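Local coordinates for protein probable porin (Pseudomonas aeruginosa, PDB 4FT6) that probably forms an OprD-type channel through the outer membrane that lets small solutes pass, at residues Q35-E40 with P76-S81; V199-A204 with D213-S218; V232-T237 with R251-F256. One frame throughout, in Å; residues are numbered along the deposited sequence.

How the interactions relate
A porin shows how one barrel combines regular wall contacts with irregular ones at its mouth. Interaction 1 comes first along the chain and joins the start of strand 37-50 to the loop between strands 58-71 and 95-107. Interactions 2 and 3 follow, each pairing the strands of an antiparallel hairpin. Their centres are about 9 Å apart, and strands 210-223 and 226-239 are neighbours, so four consecutive strands run side by side. The centre of interaction 1 lies about 39 Å from that of interaction 2, across the centre of the chain, and about 34 Å from that of interaction 3. Two contacts thus build barrel wall, and the third ties a loop to a strand at one end.

Interaction 1 (Q35-E40 with P76-S81); sequences QSKQEE and PDRAGS
The guanidinium group of Arg78 and the carboxylate of Glu39 are turned 69° against each other, so they do not pair in the usual two-pronged way. At the guanidinium edge, near its plane, lies the backbone oxygen of Glu39, 2.7 Å from Arg78 NH1 in a bent, weak hydrogen bond. Glu39 OE1 stands well out of that plane, so its long salt bridge to NH1 (3.7 Å) is a matter of charge alone. Lys37 NZ approaches the same OE1 from above the carboxylate plane at 3.3 Å, completing a salt-bridge network at the end of a porin barrel. Beyond it, Tyr23 OH bonds Glu39 OE2 and Asp73 forms a salt bridge with Arg78.

Through its backbone, Arg78 grips the strand a second time: Glu39 N donates to Arg78 O at 3.0 Å. One residue of the loop thus takes up both the N-H and the C=O of Glu39, while Gln38 and Glu40 make their backbone bonds to strand 14-28. With chi1 at 54°, Arg78 CG sits between its own N and carbonyl carbon, and from there the extended chain crosses that of Glu39 at a slant to bring NH1 to the Glu39 oxygen. At the start of the segment, Gln35 NE2 makes a weak bond to Asp77 O at 3.3 Å.

The amide carbon of Gln38 rests near the peptide of Gly80, with CD 3.6 Å from Gly80 O. Glu40, largely buried, reaches the loop next to it, which holds both carboxylate oxygens, OE1 by Ser74 OG and OE2 by Ser81. Leu83 N hydrogen-bonds Ser81 OG, which donates to the anti lone pair of Glu40 OE2, and Ser81 N adds a weak bond to the same oxygen at 3.3 Å.

Interaction 2 (V199-A204 with D213-S218); sequences VGLWQA and DYYSLS
On the face they share as a bridge pair, Trp202 and Tyr214 use different first torsions to bring their rings together: the indole CG lies beside the backbone N of Trp202 (chi1 -65°), whereas the phenol CG swings opposite the N of Tyr214 (chi1 177°). The two side chains lie side by side and point the same way. Trp202 CD1 comes up to the edge of the tyrosine ring, in its plane, 3.7 Å from Tyr214 CD2, and the five-membered ring of Trp202 and the Tyr214 ring are inclined at 54°.

Underneath, these residues form a hydrogen-bonded antiparallel pair. Tyr214 N donates to Trp202 O at 2.8 Å, and Trp202 N returns a bond to Tyr214 O. Gly200 and Ser216 repeat the exchange, the N-H of Gly200 reaching Ser216 O at 2.9 Å; with no side chain on the glycine, the serine CB packs over its backbone.

On the other face, Val199, Leu201, Tyr215 and Leu217 make a mainly apolar, largely exposed patch, consistent with the outward, lipid-facing side of a barrel, and Gln203 and Asp213 follow at one end. Val199 CG2 touches Leu217 CD2 at 4.1 Å, and Leu201 CD2 reaches Tyr215 CE2 at 4.3 Å.

Strand 183-192 bonds through its backbone to the flank of 199-204 turned away from 213-218, and strand 226-239 does the same for 213-218. His152 stacks on Trp202, while Pro122 and Ile123, from the turn between strands 117-121 and 124-125, pack against the aromatic face, probably inside the barrel.

Interaction 3 (V232-T237 with R251-F256); sequences VGLFDT and RALTGF
Leu234 drives one methyl into the opposite strand: CD1 lies 3.6 Å from Arg251 CG and 4.1 Å from Leu253 CB, reaching across because CG is anti to the backbone N (chi1 -179°). On the same face, Val232 CG2 meets Leu253 CD1 at 4.0 Å, the two side chains crossing at a slant. The other face holds Phe235, whose CB packs on Ala252 CB while its ring turns an edge toward Ala252 O, and Thr254, whose CG2 leans over the backbone of Gly233.

Between these faces runs the backbone. Phe235 N donates to Ala252 O at 2.9 Å in a nearly straight bond (176°), and Ala252 N answers to Phe235 O; Gly233 and Thr254 exchange a second pair of bonds.

Polar groups lie farther out. The apolar patch of Val232, Leu234 and Leu253 gives way to Asp236 and Arg251. Asp236 OD1 approaches only the aliphatic part of Arg251, 4.0 Å from its CB, and the charged groups stay apart; the guanidinium instead makes a cation-pi contact with Tyr274 on strand 264-274. Thr254 OG1 accepts a bond from Val290 N. Strands 226-239 and 249-261, consecutive in the chain, form a beta hairpin of the kind from which porin barrel walls are built.

Interaction 1 (Q35-E40 with P76-S81)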
loop_
_atom_site.group_PDB
_atom_site.type_symbol
_atom_site.label_atom_id
_atom_site.label_comp_id
_atom_site.label_asym_id
_atom_site.label_seq_id
_atom_site.Cartn_x
_atom_site.Cartn_y
_atom_site.Cartn_z
ATOM N N GLN A 35 -10.855 15.120 -19.571
ATOM C CA GLN A 35 -11.636 14.012 -19.017
ATOM C C GLN A 35 -12.386 14.438 -17.750
ATOM O O GLN A 35 -11.779 14.864 -16.765
ATOM C CB GLN A 35 -10.756 12.795 -18.708
ATOM C CG GLN A 35 -11.521 11.480 -18.806
ATOM C CD GLN A 35 -10.877 10.354 -18.029
ATOM O OE1 GLN A 35 -9.883 10.557 -17.325
ATOM N NE2 GLN A 35 -11.447 9.156 -18.145
ATOM N N SER A 36 -13.705 14.297 -17.773
ATOM C CA SER A 36 -14.541 14.771 -16.680
ATOM C C SER A 36 -14.569 13.835 -15.477
ATOM O O SER A 36 -14.846 14.264 -14.355
ATOM C CB SER A 36 -15.970 14.984 -17.184
ATOM O OG SER A 36 -16.786 15.515 -16.157
ATOM N N LYS A 37 -14.273 12.561 -15.706
ATOM C CA LYS A 37 -14.627 11.540 -14.735
ATOM C C LYS A 37 -13.909 10.222 -14.994
ATOM O O LYS A 37 -13.686 9.849 -16.143
ATOM C CB LYS A 37 -16.140 11.313 -14.816
ATOM C CG LYS A 37 -16.712 10.413 -13.761
ATOM C CD LYS A 37 -18.056 9.853 -14.209
ATOM C CE LYS A 37 -19.073 10.922 -14.547
ATOM N NZ LYS A 37 -20.395 10.287 -14.833
ATOM N N GLN A 38 -13.526 9.536 -13.922
ATOM C CA GLN A 38 -13.187 8.123 -14.003
ATOM C C GLN A 38 -14.270 7.379 -13.244
ATOM O O GLN A 38 -14.328 7.451 -12.012
ATOM C CB GLN A 38 -11.828 7.821 -13.365
ATOM C CG GLN A 38 -10.632 8.456 -14.048
ATOM C CD GLN A 38 -9.377 8.458 -13.171
ATOM O OE1 GLN A 38 -9.358 7.891 -12.071
ATOM N NE2 GLN A 38 -8.327 9.114 -13.655
ATOM N N GLU A 39 -15.139 6.675 -13.966
ATOM C CA GLU A 39 -16.196 5.913 -13.306
ATOM C C GLU A 39 -16.289 4.509 -13.853
ATOM O O GLU A 39 -16.800 4.311 -14.956
ATOM C CB GLU A 39 -17.552 6.591 -13.477
ATOM C CG GLU A 39 -18.692 5.838 -12.828
ATOM C CD GLU A 39 -20.031 6.465 -13.130
ATOM O OE1 GLU A 39 -20.172 7.058 -14.223
ATOM O OE2 GLU A 39 -20.939 6.368 -12.278
ATOM N N GLU A 40 -15.814 3.536 -13.082
ATOM C CA GLU A 40 -15.861 2.138 -13.514
ATOM C C GLU A 40 -16.374 1.203 -12.423
ATOM O O GLU A 40 -16.409 1.555 -11.241
ATOM C CB GLU A 40 -14.493 1.675 -14.032
ATOM C CG GLU A 40 -14.096 2.300 -15.361
ATOM C CD GLU A 40 -12.716 1.880 -15.824
ATOM O OE1 GLU A 40 -12.581 1.476 -17.007
ATOM O OE2 GLU A 40 -11.766 1.957 -15.010
ATOM N N PRO A 76 -15.411 4.353 -22.654
ATOM C CA PRO A 76 -14.051 4.866 -22.898
ATOM C C PRO A 76 -13.837 6.298 -22.388
ATOM O O PRO A 76 -12.728 6.628 -21.956
ATOM C CB PRO A 76 -13.912 4.798 -24.431
ATOM C CG PRO A 76 -14.900 3.720 -24.851
ATOM C CD PRO A 76 -16.068 3.906 -23.901
ATOM N N ASP A 77 -14.884 7.124 -22.406
ATOM C CA ASP A 77 -14.781 8.508 -21.934
ATOM C C ASP A 77 -14.471 8.622 -20.437
ATOM O O ASP A 77 -14.177 9.708 -19.934
ATOM C CB ASP A 77 -16.053 9.298 -22.263
ATOM C CG ASP A 77 -17.305 8.662 -21.674
ATOM O OD1 ASP A 77 -17.515 7.453 -21.892
ATOM O OD2 ASP A 77 -18.082 9.367 -20.995
ATOM N N ARG A 78 -14.503 7.503 -19.725
ATOM C CA ARG A 78 -14.354 7.549 -18.281
ATOM C C ARG A 78 -13.613 6.356 -17.696
ATOM O O ARG A 78 -13.990 5.891 -16.626
ATOM C CB ARG A 78 -15.743 7.659 -17.634
ATOM C CG ARG A 78 -16.719 6.583 -18.073
ATOM C CD ARG A 78 -18.099 6.755 -17.466
ATOM N NE ARG A 78 -19.058 5.864 -18.130
ATOM C CZ ARG A 78 -19.480 4.698 -17.644
ATOM N NH1 ARG A 78 -19.056 4.276 -16.462
ATOM N NH2 ARG A 78 -20.335 3.958 -18.340
ATOM N N ALA A 79 -12.545 5.900 -18.359
ATOM C CA ALA A 79 -11.989 4.559 -18.102
ATOM C C ALA A 79 -10.640 4.402 -17.352
ATOM O O ALA A 79 -10.240 3.279 -17.035
ATOM C CB ALA A 79 -11.971 3.735 -19.418
ATOM N N GLY A 80 -9.926 5.478 -17.063
ATOM C CA GLY A 80 -8.621 5.293 -16.439
ATOM C C GLY A 80 -8.611 5.059 -14.933
ATOM O O GLY A 80 -7.664 5.446 -14.256
ATOM N N SER A 81 -9.644 4.414 -14.403
ATOM C CA SER A 81 -9.837 4.378 -12.949
ATOM C C SER A 81 -8.803 3.565 -12.184
ATOM O O SER A 81 -8.644 3.748 -10.973
ATOM C CB SER A 81 -11.221 3.839 -12.608
ATOM O OG SER A 81 -11.209 2.426 -12.610
#

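Interaction 2 (V199-A204 with D213-S218)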
loop_
_atom_site.group_PDB
_atom_site.type_symbol
_atom_site.label_atom_id
_atom_site.label_comp_id
_atom_site.label_asym_id
_atom_site.label_seq_id
_atom_site.Cartn_x
_atom_site.Cartn_y
_atom_site.Cartn_z
ATOM N N VAL A 199 12.393 -0.577 16.814
ATOM C CA VAL A 199 13.288 0.261 16.040
ATOM C C VAL A 199 13.642 -0.487 14.753
ATOM O O VAL A 199 13.945 -1.686 14.780
ATOM C CB VAL A 199 14.545 0.627 16.848
ATOM C CG1 VAL A 199 15.168 -0.617 17.451
ATOM C CG2 VAL A 199 15.534 1.367 15.980
ATOM N N GLY A 200 13.553 0.209 13.623
ATOM C CA GLY A 200 13.761 -0.420 12.336
ATOM C C GLY A 200 14.862 0.233 11.526
ATOM O O GLY A 200 15.109 1.433 11.654
ATOM N N LEU A 201 15.514 -0.559 10.679
ATOM C CA LEU A 201 16.595 -0.061 9.846
ATOM C C LEU A 201 16.547 -0.730 8.497
ATOM O O LEU A 201 16.521 -1.961 8.391
ATOM C CB LEU A 201 17.934 -0.330 10.504
ATOM C CG LEU A 201 18.572 0.957 10.986
ATOM C CD1 LEU A 201 19.191 0.727 12.344
ATOM C CD2 LEU A 201 19.605 1.382 9.949
ATOM N N TRP A 202 16.523 0.085 7.456
ATOM C CA TRP A 202 16.353 -0.437 6.121
ATOM C C TRP A 202 17.222 0.299 5.134
ATOM O O TRP A 202 17.483 1.503 5.281
ATOM C CB TRP A 202 14.908 -0.275 5.701
ATOM C CG TRP A 202 13.959 -1.085 6.519
ATOM C CD1 TRP A 202 13.482 -0.781 7.763
ATOM C CD2 TRP A 202 13.351 -2.332 6.143
ATOM N NE1 TRP A 202 12.619 -1.769 8.188
ATOM C CE2 TRP A 202 12.517 -2.730 7.214
ATOM C CE3 TRP A 202 13.434 -3.152 5.010
ATOM C CZ2 TRP A 202 11.764 -3.914 7.181
ATOM C CZ3 TRP A 202 12.695 -4.324 4.978
ATOM C CH2 TRP A 202 11.863 -4.691 6.057
ATOM N N GLN A 203 17.654 -0.435 4.116
ATOM C CA GLN A 203 18.460 0.130 3.053
ATOM C C GLN A 203 18.046 -0.558 1.766
ATOM O O GLN A 203 18.015 -1.795 1.694
ATOM C CB GLN A 203 19.938 -0.115 3.312
ATOM C CG GLN A 203 20.819 0.258 2.135
ATOM C CD GLN A 203 21.668 1.475 2.410
ATOM O OE1 GLN A 203 22.404 1.947 1.545
ATOM N NE2 GLN A 203 21.569 1.994 3.625
ATOM N N ALA A 204 17.704 0.236 0.759
ATOM C CA ALA A 204 17.318 -0.332 -0.515
ATOM C C ALA A 204 18.094 0.345 -1.618
ATOM O O ALA A 204 18.489 1.514 -1.500
ATOM C CB ALA A 204 15.827 -0.196 -0.746
ATOM N N ASP A 213 17.674 4.944 2.427
ATOM C CA ASP A 213 17.738 4.469 3.801
ATOM C C ASP A 213 16.415 4.766 4.467
ATOM O O ASP A 213 15.737 5.737 4.105
ATOM C CB ASP A 213 18.854 5.177 4.568
ATOM C CG ASP A 213 20.182 5.070 3.878
ATOM O OD1 ASP A 213 20.356 4.096 3.122
ATOM O OD2 ASP A 213 21.046 5.952 4.076
ATOM N N TYR A 214 16.046 3.941 5.444
ATOM C CA TYR A 214 14.849 4.197 6.231
ATOM C C TYR A 214 15.069 3.859 7.701
ATOM O O TYR A 214 15.513 2.758 8.038
ATOM C CB TYR A 214 13.663 3.417 5.672
ATOM C CG TYR A 214 12.392 3.561 6.481
ATOM C CD1 TYR A 214 11.686 4.751 6.496
ATOM C CD2 TYR A 214 11.892 2.497 7.217
ATOM C CE1 TYR A 214 10.515 4.875 7.231
ATOM C CE2 TYR A 214 10.729 2.610 7.952
ATOM C CZ TYR A 214 10.040 3.800 7.955
ATOM O OH TYR A 214 8.881 3.924 8.690
ATOM N N TYR A 215 14.755 4.815 8.568
ATOM C CA TYR A 215 14.903 4.648 10.010
ATOM C C TYR A 215 13.525 4.711 10.632
ATOM O O TYR A 215 12.706 5.561 10.258
ATOM C CB TYR A 215 15.736 5.782 10.591
ATOM C CG TYR A 215 17.043 5.989 9.888
ATOM C CD1 TYR A 215 17.110 6.725 8.721
ATOM C CD2 TYR A 215 18.218 5.462 10.397
ATOM C CE1 TYR A 215 18.315 6.920 8.066
ATOM C CE2 TYR A 215 19.433 5.654 9.746
ATOM C CZ TYR A 215 19.472 6.385 8.584
ATOM O OH TYR A 215 20.657 6.583 7.918
ATOM N N SER A 216 13.272 3.838 11.599
ATOM C CA SER A 216 11.927 3.702 12.132
ATOM C C SER A 216 11.913 3.594 13.647
ATOM O O SER A 216 12.766 2.944 14.255
ATOM C CB SER A 216 11.248 2.479 11.524
ATOM O OG SER A 216 10.025 2.233 12.180
ATOM N N LEU A 217 10.921 4.225 14.255
ATOM C CA LEU A 217 10.811 4.257 15.702
ATOM C C LEU A 217 9.344 4.243 16.063
ATOM O O LEU A 217 8.577 5.057 15.553
ATOM C CB LEU A 217 11.446 5.530 16.248
ATOM C CG LEU A 217 12.509 5.311 17.315
ATOM C CD1 LEU A 217 12.095 4.162 18.218
ATOM C CD2 LEU A 217 13.855 5.037 16.661
ATOM N N SER A 218 8.948 3.336 16.949
ATOM C CA SER A 218 7.536 3.184 17.253
ATOM C C SER A 218 7.321 2.665 18.660
ATOM O O SER A 218 8.099 1.854 19.155
ATOM C CB SER A 218 6.876 2.247 16.239
ATOM O OG SER A 218 6.743 0.942 16.768
#

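Interaction 3 (V232-T237 with R251-F256)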
loop_
_atom_site.group_PDB
_atom_site.type_symbol
_atom_site.label_atom_id
_atom_site.label_comp_id
_atom_site.label_asym_id
_atom_site.label_seq_id
_atom_site.Cartn_x
_atom_site.Cartn_y
_atom_site.Cartn_z
ATOM N N VAL A 232 7.417 7.292 14.446
ATOM C CA VAL A 232 8.117 8.253 13.611
ATOM C C VAL A 232 9.040 7.493 12.652
ATOM O O VAL A 232 9.697 6.534 13.051
ATOM C CB VAL A 232 8.894 9.273 14.474
ATOM C CG1 VAL A 232 9.765 8.557 15.493
ATOM C CG2 VAL A 232 9.720 10.193 13.601
ATOM N N GLY A 233 9.052 7.889 11.382
ATOM C CA GLY A 233 9.961 7.301 10.418
ATOM C C GLY A 233 10.710 8.357 9.621
ATOM O O GLY A 233 10.249 9.497 9.500
ATOM N N LEU A 234 11.865 7.980 9.071
ATOM C CA LEU A 234 12.634 8.873 8.208
ATOM C C LEU A 234 13.180 8.149 6.977
ATOM O O LEU A 234 13.844 7.116 7.095
ATOM C CB LEU A 234 13.792 9.501 8.981
ATOM C CG LEU A 234 14.644 10.479 8.170
ATOM C CD1 LEU A 234 13.775 11.641 7.697
ATOM C CD2 LEU A 234 15.804 10.977 9.010
ATOM N N PHE A 235 12.887 8.683 5.795
ATOM C CA PHE A 235 13.488 8.174 4.567
ATOM C C PHE A 235 14.592 9.128 4.154
ATOM O O PHE A 235 14.407 10.348 4.167
ATOM C CB PHE A 235 12.467 8.136 3.430
ATOM C CG PHE A 235 11.470 7.015 3.531
ATOM C CD1 PHE A 235 10.288 7.164 4.263
ATOM C CD2 PHE A 235 11.694 5.807 2.862
ATOM C CE1 PHE A 235 9.357 6.110 4.338
ATOM C CE2 PHE A 235 10.768 4.753 2.939
ATOM C CZ PHE A 235 9.599 4.903 3.672
ATOM N N ASP A 236 15.735 8.580 3.772
ATOM C CA ASP A 236 16.792 9.392 3.194
ATOM C C ASP A 236 17.189 8.772 1.862
ATOM O O ASP A 236 17.738 7.656 1.818
ATOM C CB ASP A 236 17.987 9.445 4.127
ATOM C CG ASP A 236 18.937 10.553 3.776
ATOM O OD1 ASP A 236 18.493 11.533 3.139
ATOM O OD2 ASP A 236 20.129 10.447 4.138
ATOM N N THR A 237 16.891 9.479 0.774
ATOM C CA THR A 237 17.113 8.932 -0.555
ATOM C C THR A 237 18.062 9.776 -1.391
ATOM O O THR A 237 17.875 10.989 -1.530
ATOM C CB THR A 237 15.804 8.781 -1.336
ATOM O OG1 THR A 237 14.892 7.948 -0.606
ATOM C CG2 THR A 237 16.088 8.157 -2.705
ATOM N N ARG A 251 14.787 13.768 1.611
ATOM C CA ARG A 251 14.703 13.294 2.977
ATOM C C ARG A 251 13.203 13.432 3.207
ATOM O O ARG A 251 12.601 14.418 2.770
ATOM C CB ARG A 251 15.552 14.193 3.902
ATOM C CG ARG A 251 15.533 13.853 5.405
ATOM C CD ARG A 251 16.723 14.481 6.224
ATOM N NE ARG A 251 16.855 15.944 6.140
ATOM C CZ ARG A 251 16.654 16.805 7.145
ATOM N NH1 ARG A 251 16.294 16.383 8.352
ATOM N NH2 ARG A 251 16.812 18.105 6.938
ATOM N N ALA A 252 12.574 12.428 3.807
ATOM C CA ALA A 252 11.130 12.486 4.015
ATOM C C ALA A 252 10.780 12.030 5.422
ATOM O O ALA A 252 11.027 10.876 5.785
ATOM C CB ALA A 252 10.411 11.624 2.988
ATOM N N LEU A 253 10.200 12.934 6.210
ATOM C CA LEU A 253 9.853 12.644 7.601
ATOM C C LEU A 253 8.351 12.448 7.770
ATOM O O LEU A 253 7.546 13.123 7.112
ATOM C CB LEU A 253 10.325 13.784 8.504
ATOM C CG LEU A 253 9.951 13.805 9.991
ATOM C CD1 LEU A 253 10.854 12.903 10.820
ATOM C CD2 LEU A 253 10.024 15.229 10.510
ATOM N N THR A 254 7.983 11.523 8.650
ATOM C CA THR A 254 6.589 11.242 8.959
ATOM C C THR A 254 6.527 10.779 10.401
ATOM O O THR A 254 7.498 10.234 10.926
ATOM C CB THR A 254 5.991 10.139 8.042
ATOM O OG1 THR A 254 4.705 9.746 8.538
ATOM C CG2 THR A 254 6.892 8.905 8.013
ATOM N N GLY A 255 5.392 11.000 11.044
ATOM C CA GLY A 255 5.214 10.565 12.413
ATOM C C GLY A 255 3.792 10.851 12.842
ATOM O O GLY A 255 3.127 11.726 12.285
ATOM N N PHE A 256 3.300 10.112 13.822
ATOM C CA PHE A 256 1.992 10.425 14.362
ATOM C C PHE A 256 1.908 10.033 15.819
ATOM O O PHE A 256 2.793 9.359 16.355
ATOM C CB PHE A 256 0.901 9.692 13.592
ATOM C CG PHE A 256 0.956 8.190 13.742
ATOM C CD1 PHE A 256 0.460 7.570 14.885
ATOM C CD2 PHE A 256 1.481 7.390 12.729
ATOM C CE1 PHE A 256 0.511 6.190 15.038
ATOM C CE2 PHE A 256 1.526 5.995 12.872
ATOM C CZ PHE A 256 1.040 5.399 14.031
#